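Local coordinates for protein malate Synthase (Haloferax volcanii, PDB 3OYZ) that catalyses the magnesium-dependent Claisen condensation of acetyl-CoA with glyoxylate, followed by hydrolysis to malate and CoA, in the glyoxylate cycle of a halophilic archaeon, at residues A[341-346]-A[422-427]; A[348-353]-A[393-398]; A[10-15]-A[269-274]; A[43-48]-A[182-187]. One frame throughout, in Å; residues are numbered along the deposited sequence.

Overall arrangement
Near the N terminus, segment 10-15 opens interaction 3 at the first barrel strand. Segment 43-48 then opens interaction 4, which segment 182-187 closes by packing against it inside the barrel. Segment 269-274, after the last barrel helix, closes interaction 3, so interaction 4 is nested within it. The two touch through neighbouring strands 13-18 and 45-49. Further on, segment 341-346, at the start of helix 343-358, opens interaction 1, and 348-353 of the same helix opens interaction 2. Segment 393-398 closes interaction 2, and 422-427, near the C terminus, closes interaction 1 around it. Arg-427 bridges this second nest to Asp-348 and Glu-351. No loops cross. The two nests lie on opposite sides of the chain's centre.

Interaction 1 (A[341-346]-A[422-427]); sequences PSMDDI and AGVVER
The guanidinium of Arg-427 presents one edge, made of NE and NH2, to the carboxylate of Asp-344. Both nitrogens meet the same oxygen, OD1. Arg-427 NE is 3.3 Å from Asp-344 OD1, with an angle of 156° at the hydrogen, and OD1 lies almost in the guanidinium plane. The second bond, from Arg-427 NH2 to Asp-344 OD1, is also 3.3 Å and is weak. The two flat groups are nearly coplanar, with planes 23° apart. The other carboxylate oxygen turns to Val-424: Asp-344 OD2 is 3.4 Å from Val-424 CG2. So one oxygen is held by charge while its twin rests on a methyl group. The chain of Arg-427 leaves its helix with CG anti to the backbone N, then bends at chi3 (107°), which swings the guanidinium across the end of Asp-344. Its stronger partner is Asp-348, which takes NH2, and Glu-351 takes NH1. These acids lie along one flank of helix 343-358, so a single arginine of helix 422-428 bridges three carboxylates. Helix 343-358 starts with a capping box. Asp-345 N donates to Ser-342 OG at 2.8 Å, and Ser-342 N returns a bond to Asp-345 OD2 at 2.9 Å. Asp-344 lies in this first turn, where the helix end would probably favour its negative charge. On the apolar side, Met-343 CE lies 4.0 Å from Val-424 CG1. Met-343 also packs on Phe-402 and Tyr-420, and on Pro-273 of the second subunit.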
# COMPACT_ATOMS: atom_id res chain seq x y z
N PRO A 341 -6.16 0.63 -28.00
CA PRO A 341 -5.84 -0.23 -29.12
C PRO A 341 -6.58 -1.56 -29.12
O PRO A 341 -7.09 -2.02 -28.10
CB PRO A 341 -4.33 -0.42 -28.98
CG PRO A 341 -4.09 -0.27 -27.53
CD PRO A 341 -5.02 0.81 -27.09
N SER A 342 -6.66 -2.14 -30.30
CA SER A 342 -7.44 -3.34 -30.55
C SER A 342 -6.40 -4.44 -30.38
O SER A 342 -5.20 -4.14 -30.34
CB SER A 342 -7.84 -3.34 -32.04
OG SER A 342 -6.70 -3.58 -32.86
N MET A 343 -6.82 -5.70 -30.38
CA MET A 343 -5.82 -6.76 -30.39
C MET A 343 -4.82 -6.66 -31.55
O MET A 343 -3.60 -6.83 -31.35
CB MET A 343 -6.47 -8.15 -30.34
CG MET A 343 -5.40 -9.22 -30.06
SD MET A 343 -6.00 -10.74 -29.29
CE MET A 343 -7.18 -11.38 -30.47
N ASP A 344 -5.31 -6.34 -32.74
CA ASP A 344 -4.46 -6.03 -33.90
C ASP A 344 -3.46 -4.90 -33.72
O ASP A 344 -2.30 -5.02 -34.11
CB ASP A 344 -5.34 -5.71 -35.11
CG ASP A 344 -5.43 -6.88 -36.06
OD1 ASP A 344 -4.37 -7.49 -36.35
OD2 ASP A 344 -6.57 -7.16 -36.51
N ASP A 345 -3.92 -3.79 -33.16
CA ASP A 345 -3.02 -2.68 -32.85
C ASP A 345 -1.82 -3.09 -31.97
O ASP A 345 -0.67 -2.74 -32.26
CB ASP A 345 -3.81 -1.57 -32.16
CG ASP A 345 -4.76 -0.86 -33.10
OD1 ASP A 345 -4.32 -0.52 -34.23
OD2 ASP A 345 -5.92 -0.64 -32.70
N ILE A 346 -2.11 -3.85 -30.91
CA ILE A 346 -1.08 -4.35 -29.99
C ILE A 346 0.04 -5.15 -30.67
O ILE A 346 1.24 -4.81 -30.55
CB ILE A 346 -1.68 -5.15 -28.79
CG1 ILE A 346 -2.36 -4.19 -27.81
CG2 ILE A 346 -0.57 -5.91 -28.10
CD1 ILE A 346 -3.61 -4.76 -27.21
N ALA A 422 -11.56 -15.01 -37.54
CA ALA A 422 -10.62 -16.15 -37.53
C ALA A 422 -9.20 -15.78 -37.95
O ALA A 422 -8.23 -16.52 -37.74
CB ALA A 422 -11.16 -17.26 -38.43
N GLY A 423 -9.09 -14.63 -38.60
CA GLY A 423 -7.81 -14.15 -39.08
C GLY A 423 -7.05 -13.44 -37.97
O GLY A 423 -5.86 -13.71 -37.77
N VAL A 424 -7.72 -12.52 -37.28
CA VAL A 424 -7.16 -11.86 -36.10
C VAL A 424 -6.73 -12.90 -35.05
O VAL A 424 -5.62 -12.81 -34.51
CB VAL A 424 -8.12 -10.84 -35.44
CG1 VAL A 424 -7.46 -10.16 -34.24
CG2 VAL A 424 -8.62 -9.83 -36.47
N VAL A 425 -7.57 -13.92 -34.85
CA VAL A 425 -7.28 -15.01 -33.95
C VAL A 425 -5.98 -15.72 -34.26
O VAL A 425 -5.20 -15.99 -33.34
CB VAL A 425 -8.44 -16.01 -33.81
CG1 VAL A 425 -8.03 -17.24 -33.00
CG2 VAL A 425 -9.64 -15.36 -33.18
N GLU A 426 -5.73 -16.04 -35.54
CA GLU A 426 -4.64 -16.95 -35.87
C GLU A 426 -3.37 -16.13 -35.83
O GLU A 426 -2.30 -16.65 -35.50
CB GLU A 426 -4.81 -17.67 -37.22
CG GLU A 426 -5.83 -18.84 -37.21
CD GLU A 426 -5.83 -19.73 -35.94
OE1 GLU A 426 -4.74 -20.15 -35.45
OE2 GLU A 426 -6.94 -20.04 -35.43
N ARG A 427 -3.50 -14.83 -36.08
CA ARG A 427 -2.37 -13.92 -35.88
C ARG A 427 -1.89 -13.81 -34.42
O ARG A 427 -0.67 -13.85 -34.19
CB ARG A 427 -2.70 -12.53 -36.43
CG ARG A 427 -1.46 -11.70 -36.70
CD ARG A 427 -1.74 -10.69 -37.78
NE ARG A 427 -1.86 -9.32 -37.31
CZ ARG A 427 -0.84 -8.51 -37.05
NH1 ARG A 427 0.41 -8.94 -37.17
NH2 ARG A 427 -1.08 -7.26 -36.67

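Interaction 2 (A[348-353]-A[393-398]); sequences DSMEEF and QAAMTP
Met-350, which reaches Met-396 and Ala-395, stands in a turn of helix 343-358 where Glu-352 N bonds to Asp-348 O at 3.0 Å. No hydrogen bond crosses the contact itself. The side chain of Met-350 runs out with CG anti to its carbonyl carbon, and chi3 (53°) then folds the terminal methyl over. That bend brings Met-350 CE to 3.8 Å from Met-396 CE and 3.9 Å from Met-396 CG. The sulfur settles over the backbone, with Met-350 SD 3.9 Å from Met-396 CA. Nearer the helix, Met-350 CG touches Ala-395 CB at 4.2 Å. The two methionine side chains cross at about a right angle, with CE of Met-350 against the Met-396 side chain. Segment 393-398 spans the junction of helices 389-395 and 397-408. The first of these follows directly on Asp-388, the predicted proton acceptor, and Ala-395 also packs on Trp-387 just before it. The contact joins helix 343-358 to the helices that follow the predicted catalytic residue in the chain. Its side-chain contacts are between apolar groups, and the Met-350 sulfur also lies against the Met-396 backbone. With no hydrogen bond between the segments, shape and dispersion hold the packing.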
# COMPACT_ATOMS: atom_id res chain seq x y z
N ASP A 348 0.80 -4.95 -33.78
CA ASP A 348 1.49 -4.01 -34.66
C ASP A 348 2.59 -3.25 -33.90
O ASP A 348 3.74 -3.16 -34.39
CB ASP A 348 0.50 -2.96 -35.25
CG ASP A 348 -0.40 -3.51 -36.38
OD1 ASP A 348 -0.14 -4.63 -36.87
OD2 ASP A 348 -1.38 -2.82 -36.78
N SER A 349 2.26 -2.68 -32.74
CA SER A 349 3.27 -1.95 -31.96
C SER A 349 4.47 -2.83 -31.63
O SER A 349 5.60 -2.36 -31.65
CB SER A 349 2.69 -1.38 -30.68
OG SER A 349 1.50 -0.69 -31.00
N MET A 350 4.20 -4.11 -31.41
CA MET A 350 5.23 -5.06 -31.00
C MET A 350 6.21 -5.43 -32.13
O MET A 350 7.43 -5.41 -31.94
CB MET A 350 4.58 -6.28 -30.35
CG MET A 350 4.09 -6.08 -28.90
SD MET A 350 3.28 -7.53 -28.17
CE MET A 350 4.51 -8.81 -28.41
N GLU A 351 5.65 -5.76 -33.30
CA GLU A 351 6.41 -6.03 -34.54
C GLU A 351 7.24 -4.83 -35.00
O GLU A 351 8.45 -4.97 -35.21
CB GLU A 351 5.52 -6.55 -35.66
CG GLU A 351 5.10 -8.00 -35.40
CD GLU A 351 3.86 -8.44 -36.18
OE1 GLU A 351 3.47 -9.62 -36.06
OE2 GLU A 351 3.24 -7.64 -36.92
N GLU A 352 6.61 -3.66 -35.04
CA GLU A 352 7.33 -2.39 -35.20
C GLU A 352 8.51 -2.22 -34.23
O GLU A 352 9.61 -1.83 -34.64
CB GLU A 352 6.41 -1.15 -35.15
CG GLU A 352 7.23 0.16 -35.23
CD GLU A 352 6.47 1.48 -35.06
OE1 GLU A 352 7.19 2.50 -34.89
OE2 GLU A 352 5.22 1.54 -35.10
N PHE A 353 8.31 -2.50 -32.94
CA PHE A 353 9.42 -2.37 -31.99
C PHE A 353 10.53 -3.41 -32.23
O PHE A 353 11.72 -3.07 -32.18
CB PHE A 353 9.01 -2.40 -30.50
CG PHE A 353 10.19 -2.56 -29.59
CD1 PHE A 353 10.96 -1.46 -29.25
CD2 PHE A 353 10.61 -3.83 -29.22
CE1 PHE A 353 12.09 -1.60 -28.48
CE2 PHE A 353 11.73 -4.00 -28.45
CZ PHE A 353 12.48 -2.88 -28.09
N GLN A 393 7.77 -6.26 -23.67
CA GLN A 393 7.35 -7.36 -22.78
C GLN A 393 6.02 -7.01 -22.08
O GLN A 393 5.05 -7.81 -22.04
CB GLN A 393 8.49 -7.58 -21.75
CG GLN A 393 9.75 -8.18 -22.35
CD GLN A 393 9.44 -9.53 -23.02
OE1 GLN A 393 8.52 -10.26 -22.63
NE2 GLN A 393 10.21 -9.85 -24.07
N ALA A 394 5.94 -5.78 -21.56
CA ALA A 394 4.69 -5.37 -20.89
C ALA A 394 3.45 -5.34 -21.76
O ALA A 394 2.35 -5.66 -21.28
CB ALA A 394 4.83 -4.00 -20.17
N ALA A 395 3.61 -4.92 -23.01
CA ALA A 395 2.48 -4.87 -23.96
C ALA A 395 1.90 -6.25 -24.26
O ALA A 395 0.78 -6.35 -24.71
CB ALA A 395 2.90 -4.23 -25.32
N MET A 396 2.68 -7.32 -24.10
CA MET A 396 2.29 -8.66 -24.53
C MET A 396 1.22 -9.27 -23.61
O MET A 396 0.56 -10.24 -23.98
CB MET A 396 3.53 -9.55 -24.51
CG MET A 396 3.32 -10.86 -25.26
SD MET A 396 4.91 -11.68 -25.39
CE MET A 396 6.09 -10.32 -25.28
N THR A 397 1.03 -8.74 -22.40
CA THR A 397 0.07 -9.38 -21.48
C THR A 397 -1.33 -9.66 -21.99
O THR A 397 -1.80 -10.78 -21.85
CB THR A 397 0.03 -8.66 -20.10
OG1 THR A 397 1.36 -8.78 -19.60
CG2 THR A 397 -0.96 -9.31 -19.14
N PRO A 398 -2.00 -8.67 -22.61
CA PRO A 398 -3.34 -8.97 -23.14
C PRO A 398 -3.33 -10.09 -24.19
O PRO A 398 -4.27 -10.87 -24.22
CB PRO A 398 -3.85 -7.64 -23.68
CG PRO A 398 -2.73 -6.67 -23.59
CD PRO A 398 -1.60 -7.25 -22.76

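Interaction 3 (A[10-15]-A[269-274]); sequences FVRTFF and TSPLPP. With ACO (acetyl coenzyme *a), chain B.
Just before the first barrel strand, 13-18, Arg-12 packs on Pro-271 and Leu-272, in the turn that follows the last barrel helix. Arg-12 CG lies 3.8 Å from Pro-271 CG, and Arg-12 CD is 4.0 Å from the same ring carbon. The arginine chain crosses the proline ring at about a right angle. A bend at chi3 (-70°) then carries the guanidinium past it, and Leu-272 CD1 sits at the guanidinium edge, 4.1 Å from Arg-12 NH1. Thr-269 to Leu-272 form a type I beta turn, closed by Leu-272 N to Thr-269 O at 3.1 Å. In this TIM barrel, strand 13-18 pairs with strand 255-258, so the contact lies where first and eighth strands adjoin. The buried guanidinium is well supplied with acceptors: NE pairs with Asp-44, NH1 with Asn-268 O and NH2 with Gln-412 of the third subunit. Pro-271 and Leu-272 also pack on that subunit. Farther along the strand, Phe-15 belongs to the acetyl-CoA pocket. Its CE1 is 3.4 Å from adenine N6A, and its CZ is 3.4 Å from adenine C6A. Thr-16 and Ser-17, next in the strand, hydrogen-bond to the same ligand.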
# COMPACT_ATOMS: atom_id res chain seq x y z
N PHE A 10 20.54 13.67 -1.56
CA PHE A 10 19.34 13.78 -2.40
C PHE A 10 19.76 13.62 -3.85
O PHE A 10 20.83 14.14 -4.21
CB PHE A 10 18.69 15.16 -2.27
CG PHE A 10 18.11 15.45 -0.92
CD1 PHE A 10 16.76 15.28 -0.68
CD2 PHE A 10 18.90 15.96 0.10
CE1 PHE A 10 16.19 15.61 0.55
CE2 PHE A 10 18.36 16.22 1.37
CZ PHE A 10 16.99 16.03 1.60
N VAL A 11 18.91 12.99 -4.66
CA VAL A 11 19.13 12.76 -6.09
C VAL A 11 17.83 13.17 -6.77
O VAL A 11 16.77 12.58 -6.53
CB VAL A 11 19.53 11.32 -6.49
CG1 VAL A 11 19.45 11.08 -7.98
CG2 VAL A 11 20.94 10.98 -6.03
N ARG A 12 17.86 14.23 -7.60
CA ARG A 12 16.68 14.70 -8.31
C ARG A 12 16.49 13.97 -9.61
O ARG A 12 15.34 13.78 -10.02
CB ARG A 12 16.83 16.21 -8.67
CG ARG A 12 16.86 17.12 -7.44
CD ARG A 12 17.25 18.56 -7.84
NE ARG A 12 18.66 18.53 -8.22
CZ ARG A 12 19.30 19.59 -8.73
NH1 ARG A 12 18.64 20.72 -8.93
NH2 ARG A 12 20.61 19.51 -8.94
N THR A 13 17.58 13.59 -10.30
CA THR A 13 17.44 13.22 -11.70
C THR A 13 18.39 12.07 -11.86
O THR A 13 19.49 12.14 -11.32
CB THR A 13 17.96 14.41 -12.63
OG1 THR A 13 18.95 15.11 -11.88
CG2 THR A 13 16.89 15.45 -12.75
N PHE A 14 17.95 11.04 -12.57
CA PHE A 14 18.66 9.80 -12.82
C PHE A 14 18.46 9.69 -14.31
O PHE A 14 17.37 9.31 -14.77
CB PHE A 14 17.89 8.67 -12.03
CG PHE A 14 18.41 7.28 -12.20
CD1 PHE A 14 19.33 6.73 -11.31
CD2 PHE A 14 17.85 6.45 -13.15
CE1 PHE A 14 19.80 5.43 -11.46
CE2 PHE A 14 18.26 5.15 -13.28
CZ PHE A 14 19.22 4.60 -12.43
N PHE A 15 19.49 10.01 -15.10
CA PHE A 15 19.27 10.09 -16.57
C PHE A 15 19.93 8.97 -17.34
O PHE A 15 21.13 8.86 -17.20
CB PHE A 15 20.04 11.36 -17.02
CG PHE A 15 20.00 11.70 -18.50
CD1 PHE A 15 18.87 11.47 -19.27
CD2 PHE A 15 21.07 12.42 -19.08
CE1 PHE A 15 18.84 11.79 -20.67
CE2 PHE A 15 21.05 12.78 -20.46
CZ PHE A 15 19.91 12.50 -21.24
N THR A 269 14.38 21.06 -11.61
CA THR A 269 13.73 22.27 -11.08
C THR A 269 12.53 21.96 -10.22
O THR A 269 12.26 22.64 -9.24
CB THR A 269 13.08 23.12 -12.25
OG1 THR A 269 13.92 23.08 -13.40
CG2 THR A 269 12.87 24.53 -11.83
N SER A 270 11.80 20.92 -10.59
CA SER A 270 10.56 20.61 -9.89
C SER A 270 10.63 20.53 -8.36
O SER A 270 9.74 21.08 -7.74
CB SER A 270 9.92 19.33 -10.42
OG SER A 270 9.02 18.87 -9.40
N PRO A 271 11.64 19.88 -7.74
CA PRO A 271 11.48 19.82 -6.28
C PRO A 271 12.08 20.99 -5.51
O PRO A 271 11.98 21.03 -4.28
CB PRO A 271 12.29 18.56 -5.91
CG PRO A 271 13.39 18.51 -6.96
CD PRO A 271 12.61 18.86 -8.20
N LEU A 272 12.73 21.91 -6.22
CA LEU A 272 13.20 23.19 -5.69
C LEU A 272 12.01 24.05 -5.26
O LEU A 272 11.01 24.17 -5.95
CB LEU A 272 14.11 23.87 -6.72
CG LEU A 272 15.36 23.08 -7.12
CD1 LEU A 272 16.19 23.89 -8.08
CD2 LEU A 272 16.25 22.60 -5.98
N PRO A 273 12.07 24.62 -4.06
CA PRO A 273 10.93 25.44 -3.69
C PRO A 273 10.78 26.71 -4.56
O PRO A 273 11.73 27.13 -5.22
CB PRO A 273 11.17 25.75 -2.21
CG PRO A 273 12.62 25.49 -1.95
CD PRO A 273 13.15 24.61 -3.04
N PRO A 274 9.58 27.31 -4.65
CA PRO A 274 9.46 28.45 -5.56
C PRO A 274 10.17 29.77 -5.13
O PRO A 274 10.53 29.98 -3.95
CB PRO A 274 7.94 28.64 -5.65
CG PRO A 274 7.35 27.31 -5.17
CD PRO A 274 8.28 26.99 -4.04
N1A ACO B . 21.04 10.60 -23.83
C2A ACO B . 21.83 11.41 -24.56
N3A ACO B . 21.31 12.21 -25.51
C4A ACO B . 19.98 12.24 -25.80
C5A ACO B . 19.09 11.37 -25.00
C6A ACO B . 19.70 10.49 -23.99
N6A ACO B . 18.86 9.67 -23.32
N7A ACO B . 17.84 11.55 -25.44
C8A ACO B . 17.91 12.45 -26.45
N9A ACO B . 19.16 12.90 -26.63
C1B ACO B . 19.54 13.92 -27.66
C2B ACO B . 18.72 13.65 -28.91
O2B ACO B . 19.39 12.67 -29.70
C3B ACO B . 18.62 15.02 -29.56
O3B ACO B . 19.91 15.17 -30.16
P3B ACO B . 20.28 16.14 -31.44
O7A ACO B . 20.96 17.27 -30.68
O8A ACO B . 18.90 16.40 -32.01
O9A ACO B . 21.15 15.34 -32.37
C4B ACO B . 18.51 15.93 -28.35
O4B ACO B . 19.20 15.27 -27.28
C5B ACO B . 17.06 16.13 -27.92
O5B ACO B . 16.40 14.87 -28.10
P1A ACO B . 14.81 14.72 -28.04
O1A ACO B . 14.07 15.37 -29.17
O2A ACO B . 14.44 15.26 -26.68
O3A ACO B . 14.40 13.17 -28.07
P2A ACO B . 14.47 12.30 -29.41
O4A ACO B . 15.80 12.76 -29.92
O5A ACO B . 13.08 12.30 -30.02
O6A ACO B . 14.62 10.75 -28.95
CBP ACO B . 14.43 8.81 -27.44
CCP ACO B . 13.77 10.08 -27.99
CDP ACO B . 14.75 7.82 -28.56
CEP ACO B . 13.41 8.15 -26.52
CAP ACO B . 15.75 9.10 -26.71
OAP ACO B . 15.46 10.20 -25.86
C9P ACO B . 16.26 7.96 -25.86
O9P ACO B . 16.72 6.95 -26.39
N8P ACO B . 16.14 8.11 -24.53
C7P ACO B . 16.62 7.06 -23.64
C6P ACO B . 15.72 5.81 -23.62
C5P ACO B . 16.23 4.98 -22.47
O5P ACO B . 17.17 5.38 -21.78
N4P ACO B . 15.56 3.85 -22.23
C3P ACO B . 15.85 2.92 -21.15
C2P ACO B . 15.51 3.53 -19.78
S1P ACO B . 13.82 3.03 -19.63
C ACO B . 13.74 1.42 -19.15
O ACO B . 14.68 0.65 -19.23
CH3 ACO B . 12.41 0.93 -18.66

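Interaction 4 (A[43-48]-A[182-187]); sequences PDVWVP and RLFLLV
Val-45 meets two consecutive residues of strand 183-188 with its two methyl groups. Val-45 CG2 comes to the edge of the Phe-184 ring, 4.3 Å from Phe-184 CE2. The other branch, Val-45 CG1, lies 4.4 Å from Leu-185 CD1. Both are loose van der Waals contacts between buried apolar groups. Leu-185 also sits against its neighbour: its CG lies above one face of the Phe-184 ring, displaced toward the rim. Adjacent strand residues normally point to opposite sides, yet both of these head toward Val-45. The unusual psi of Phe-184, -76°, far from the extended value, probably accounts for this. The nearest alpha carbons, those of Val-45 and Leu-185, are 10.1 Å apart, so the strands do not pair. Strands 45-49 and 183-188 are the second and sixth of the eight-stranded TIM barrel. They face each other across its interior, and the contact fills part of the core near the strand starts. Phe-14 of the first strand and Val-11, just before it, add to the same cluster, packing on Val-45 and Leu-185. Phe-184 also packs on Ala-152 and Ser-154 of the neighbouring strand 152-157, and Ser-154 OG hydrogen-bonds to Leu-185 N. Backbone hydrogen bonds join Val-45 to Phe-15 of the adjacent strand, and Asp-44, just before it, forms salt bridges with Arg-8, Arg-12 and Arg-409 of the third subunit.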
# COMPACT_ATOMS: atom_id res chain seq x y z
N PRO A 43 22.39 15.96 -15.10
CA PRO A 43 21.64 15.21 -14.05
C PRO A 43 22.44 15.04 -12.77
O PRO A 43 23.67 14.99 -12.83
CB PRO A 43 21.25 13.92 -14.78
CG PRO A 43 22.42 13.65 -15.70
CD PRO A 43 22.79 15.09 -16.22
N ASP A 44 21.81 14.93 -11.60
CA ASP A 44 22.56 14.52 -10.40
C ASP A 44 23.23 13.15 -10.59
O ASP A 44 24.33 12.90 -10.12
CB ASP A 44 21.59 14.47 -9.21
CG ASP A 44 21.18 15.83 -8.77
OD1 ASP A 44 22.01 16.77 -8.92
OD2 ASP A 44 20.04 15.97 -8.26
N VAL A 45 22.61 12.26 -11.34
CA VAL A 45 23.15 10.91 -11.53
C VAL A 45 22.97 10.62 -12.98
O VAL A 45 21.87 10.66 -13.52
CB VAL A 45 22.45 9.78 -10.61
CG1 VAL A 45 22.84 8.45 -11.10
CG2 VAL A 45 23.04 9.88 -9.26
N TRP A 46 24.07 10.27 -13.63
CA TRP A 46 23.99 9.98 -15.03
C TRP A 46 24.26 8.50 -15.22
O TRP A 46 25.21 7.98 -14.67
CB TRP A 46 25.07 10.82 -15.79
CG TRP A 46 25.06 10.46 -17.26
CD1 TRP A 46 23.97 10.23 -18.05
CD2 TRP A 46 26.21 10.25 -18.09
NE1 TRP A 46 24.37 9.89 -19.32
CE2 TRP A 46 25.74 9.85 -19.36
CE3 TRP A 46 27.60 10.37 -17.89
CZ2 TRP A 46 26.60 9.65 -20.46
CZ3 TRP A 46 28.47 10.04 -18.96
CH2 TRP A 46 27.95 9.70 -20.23
N VAL A 47 23.44 7.83 -16.00
CA VAL A 47 23.52 6.38 -16.16
C VAL A 47 23.79 5.96 -17.60
O VAL A 47 22.86 5.75 -18.40
CB VAL A 47 22.18 5.76 -15.62
CG1 VAL A 47 22.22 4.25 -15.62
CG2 VAL A 47 21.97 6.29 -14.21
N PRO A 48 25.07 5.78 -17.97
CA PRO A 48 25.19 5.14 -19.27
C PRO A 48 24.59 3.74 -19.23
O PRO A 48 25.06 2.89 -18.48
CB PRO A 48 26.70 4.96 -19.41
CG PRO A 48 27.32 6.13 -18.67
CD PRO A 48 26.36 6.33 -17.47
N ARG A 182 27.16 -0.93 0.60
CA ARG A 182 27.38 -0.13 -0.66
C ARG A 182 26.11 0.33 -1.40
O ARG A 182 26.16 1.14 -2.35
CB ARG A 182 28.24 -0.99 -1.64
CG ARG A 182 27.46 -2.21 -2.28
CD ARG A 182 28.14 -3.15 -3.30
NE ARG A 182 29.30 -3.87 -2.76
CZ ARG A 182 30.57 -3.50 -2.87
NH1 ARG A 182 30.89 -2.34 -3.40
NH2 ARG A 182 31.54 -4.28 -2.41
N LEU A 183 24.94 -0.17 -0.97
CA LEU A 183 23.69 0.22 -1.57
C LEU A 183 23.45 1.72 -1.50
O LEU A 183 23.65 2.32 -0.44
CB LEU A 183 22.44 -0.42 -0.91
CG LEU A 183 22.32 -1.90 -1.35
CD1 LEU A 183 21.28 -2.67 -0.41
CD2 LEU A 183 21.67 -1.92 -2.80
N PHE A 184 23.00 2.26 -2.63
CA PHE A 184 22.85 3.72 -2.81
C PHE A 184 21.41 4.00 -3.23
O PHE A 184 20.64 4.44 -2.40
CB PHE A 184 23.89 4.25 -3.83
CG PHE A 184 23.75 5.74 -4.12
CD1 PHE A 184 23.30 6.61 -3.13
CD2 PHE A 184 24.03 6.25 -5.40
CE1 PHE A 184 23.08 8.00 -3.37
CE2 PHE A 184 23.83 7.64 -5.66
CZ PHE A 184 23.37 8.49 -4.66
N LEU A 185 21.02 3.75 -4.47
CA LEU A 185 19.67 4.14 -4.84
C LEU A 185 18.80 2.87 -4.98
O LEU A 185 19.26 1.79 -5.47
CB LEU A 185 19.60 4.82 -6.24
CG LEU A 185 20.59 6.00 -6.39
CD1 LEU A 185 20.59 6.46 -7.84
CD2 LEU A 185 19.99 7.12 -5.56
N LEU A 186 17.54 3.06 -4.62
CA LEU A 186 16.53 2.05 -4.89
C LEU A 186 15.63 2.72 -5.90
O LEU A 186 14.97 3.73 -5.58
CB LEU A 186 15.70 1.75 -3.62
CG LEU A 186 16.57 1.33 -2.43
CD1 LEU A 186 15.59 1.12 -1.18
CD2 LEU A 186 17.45 0.10 -2.84
N VAL A 187 15.57 2.15 -7.10
CA VAL A 187 14.94 2.92 -8.17
C VAL A 187 13.80 2.12 -8.74
O VAL A 187 14.04 1.01 -9.12
CB VAL A 187 15.95 3.17 -9.36
CG1 VAL A 187 15.33 4.05 -10.44
CG2 VAL A 187 17.23 3.80 -8.85